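Local coordinates for alpha-L-rhamnosidase (PDB 4XHC), which hydrolyses terminal alpha-L-rhamnose residues from glycosides as a member of glycoside hydrolase family 78, and here holds rhamnose in its pocket, at residues E320-A325 against E387-E392. Residues are numbered along the deposited sequence; the frame is centred on the assembly and turned at random.
Sequences EDMATA and ERFEPE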
loop_
_atom_site.group_PDB
_atom_site.type_symbol
_atom_site.label_atom_id
_atom_site.label_comp_id
_atom_site.label_asym_id
_atom_site.label_seq_id
_atom_site.Cartn_x
_atom_site.Cartn_y
_atom_site.Cartn_z
ATOM N N GLU A 320 46.403 3.264 -9.055
ATOM C CA GLU A 320 47.557 3.031 -9.946
ATOM C C GLU A 320 47.181 2.205 -11.183
ATOM O O GLU A 320 47.917 1.308 -11.604
ATOM C CB GLU A 320 48.719 2.397 -9.171
ATOM C CG GLU A 320 49.151 3.219 -7.960
ATOM C CD GLU A 320 50.231 2.555 -7.112
ATOM O OE1 GLU A 320 50.577 1.377 -7.358
ATOM O OE2 GLU A 320 50.736 3.222 -6.183
ATOM N N ASP A 321 46.038 2.557 -11.774
ATOM C CA ASP A 321 45.457 1.844 -12.907
ATOM C C ASP A 321 45.630 2.708 -14.162
ATOM O O ASP A 321 44.748 3.499 -14.511
ATOM C CB ASP A 321 43.975 1.566 -12.608
ATOM C CG ASP A 321 43.268 0.754 -13.698
ATOM O OD1 ASP A 321 43.909 0.328 -14.680
ATOM O OD2 ASP A 321 42.042 0.544 -13.560
ATOM N N MET A 322 46.772 2.554 -14.832
ATOM C CA MET A 322 47.082 3.343 -16.030
ATOM C C MET A 322 46.162 3.013 -17.208
ATOM O O MET A 322 45.808 3.904 -17.979
ATOM C CB MET A 322 48.548 3.160 -16.439
ATOM C CG MET A 322 49.529 3.930 -15.569
ATOM S SD MET A 322 49.632 5.691 -15.980
ATOM C CE MET A 322 51.029 5.724 -17.115
ATOM N N ALA A 323 45.759 1.748 -17.332
ATOM C CA ALA A 323 44.864 1.313 -18.415
ATOM C C ALA A 323 43.547 2.099 -18.432
ATOM O O ALA A 323 43.127 2.583 -19.485
ATOM C CB ALA A 323 44.580 -0.179 -18.305
ATOM N N THR A 324 42.914 2.230 -17.265
ATOM C CA THR A 324 41.642 2.932 -17.151
ATOM C C THR A 324 41.844 4.416 -17.417
ATOM O O THR A 324 41.057 5.045 -18.129
ATOM C CB THR A 324 40.989 2.729 -15.760
ATOM O OG1 THR A 324 40.567 1.367 -15.616
ATOM C CG2 THR A 324 39.770 3.625 -15.580
ATOM N N ALA A 325 42.895 4.979 -16.842
ATOM C CA ALA A 325 43.134 6.409 -16.974
ATOM C C ALA A 325 43.420 6.783 -18.422
ATOM O O ALA A 325 42.963 7.819 -18.890
ATOM C CB ALA A 325 44.272 6.846 -16.069
ATOM N N GLU A 387 50.344 15.439 -19.100
ATOM C CA GLU A 387 51.777 15.130 -19.054
ATOM C C GLU A 387 52.051 13.638 -19.331
ATOM O O GLU A 387 53.040 13.308 -19.977
ATOM C CB GLU A 387 52.407 15.579 -17.714
ATOM C CG GLU A 387 53.078 16.967 -17.744
ATOM C CD GLU A 387 53.115 17.695 -16.388
ATOM O OE1 GLU A 387 53.207 17.029 -15.334
ATOM O OE2 GLU A 387 53.058 18.952 -16.366
ATOM N N ARG A 388 51.163 12.751 -18.877
ATOM C CA ARG A 388 51.299 11.302 -19.109
ATOM C C ARG A 388 50.740 10.819 -20.446
ATOM O O ARG A 388 51.363 10.006 -21.107
ATOM C CB ARG A 388 50.586 10.509 -18.018
ATOM C CG ARG A 388 51.056 10.789 -16.606
ATOM C CD ARG A 388 50.096 10.144 -15.613
ATOM N NE ARG A 388 50.574 10.246 -14.238
ATOM C CZ ARG A 388 51.575 9.530 -13.726
ATOM N NH1 ARG A 388 52.231 8.637 -14.470
ATOM N NH2 ARG A 388 51.924 9.714 -12.459
ATOM N N PHE A 389 49.554 11.285 -20.826
ATOM C CA PHE A 389 48.832 10.716 -21.972
ATOM C C PHE A 389 48.797 11.580 -23.235
ATOM O O PHE A 389 48.437 11.080 -24.300
ATOM C CB PHE A 389 47.403 10.383 -21.554
ATOM C CG PHE A 389 47.319 9.550 -20.308
ATOM C CD1 PHE A 389 47.917 8.301 -20.254
ATOM C CD2 PHE A 389 46.639 10.013 -19.195
ATOM C CE1 PHE A 389 47.839 7.530 -19.109
ATOM C CE2 PHE A 389 46.557 9.246 -18.047
ATOM C CZ PHE A 389 47.157 8.002 -18.003
ATOM N N GLU A 390 49.170 12.858 -23.127
ATOM C CA GLU A 390 49.174 13.777 -24.277
ATOM C C GLU A 390 50.083 14.997 -24.002
ATOM O O GLU A 390 49.592 16.114 -23.839
ATOM C CB GLU A 390 47.732 14.209 -24.605
ATOM C CG GLU A 390 47.527 14.740 -26.023
ATOM C CD GLU A 390 46.066 14.996 -26.367
ATOM O OE1 GLU A 390 45.181 14.358 -25.770
ATOM O OE2 GLU A 390 45.779 15.843 -27.232
ATOM N N PRO A 391 51.416 14.783 -23.951
ATOM C CA PRO A 391 52.370 15.810 -23.484
ATOM C C PRO A 391 52.284 17.130 -24.241
ATOM O O PRO A 391 52.478 18.196 -23.653
ATOM C CB PRO A 391 53.736 15.169 -23.728
ATOM C CG PRO A 391 53.479 13.712 -23.826
ATOM C CD PRO A 391 52.102 13.560 -24.395
ATOM N N GLU A 392 51.987 17.045 -25.533
ATOM C CA GLU A 392 51.949 18.216 -26.408
ATOM C C GLU A 392 50.850 19.218 -26.031
ATOM O O GLU A 392 50.996 20.431 -26.197
ATOM C CB GLU A 392 51.796 17.750 -27.864
ATOM C CG GLU A 392 52.331 18.736 -28.902
ATOM C CD GLU A 392 53.814 18.996 -28.711
ATOM O OE1 GLU A 392 54.607 18.239 -29.312
ATOM O OE2 GLU A 392 54.181 19.924 -27.940
#
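Phe389, in the last turn of helix 368-389, reaches the first turn of helix 322-340 and meets Met322 and Ala325 there, joining two helices of the six-hairpin glycosidase domain, the (alpha/alpha)6 barrel of family 78. The contact is apolar, and no hydrogen bond crosses it. With CG beside its own backbone N and anti to the carbonyl carbon (chi1 -51°), the Phe389 ring points CZ at the other helix. That atom lies 3.7 Å from Ala325 CB and 3.9 Å from Met322 SD, so the ring end touches two residues one turn apart, while Ala325 O lies over one ring face. The sulfur makes a Met-aromatic contact: Met322 SD is 5.0 Å from the Phe389 ring centroid and approaches obliquely, 69° off the ring normal. Bends at chi2 and chi3 of Met322 bring its end nearer helix 368-389 than the direction of its CB suggests, and its methyl CE also borders Phe389 CE1, at 4.2 Å. Within 387-392, Arg388 CB sits 3.9 Å above the Phe389 ring plane, over its centre. Leu316 of helix 302-319 adds apolar surface, touching Met322, Ala325 and Arg388.

Polar bonds flank the apolar patch. Asp321 is the N-cap of helix 322-340: OD1 accepts a weak bond from Thr324 N, and OD2 accepts from Thr324 OG1, which meets it from above the carboxylate plane, and is also bonded to Tyr315 OH. Glu390 OE1 pairs with Arg333 in a salt bridge and with Trp329 NE1, linking the residue that follows helix 368-389 to later turns of helix 322-340. At the outer edge of the apolar contact, the Met322 and Arg388 side chains cross at about a right angle, with Met322 CE 4.1 Å from Arg388 NH1.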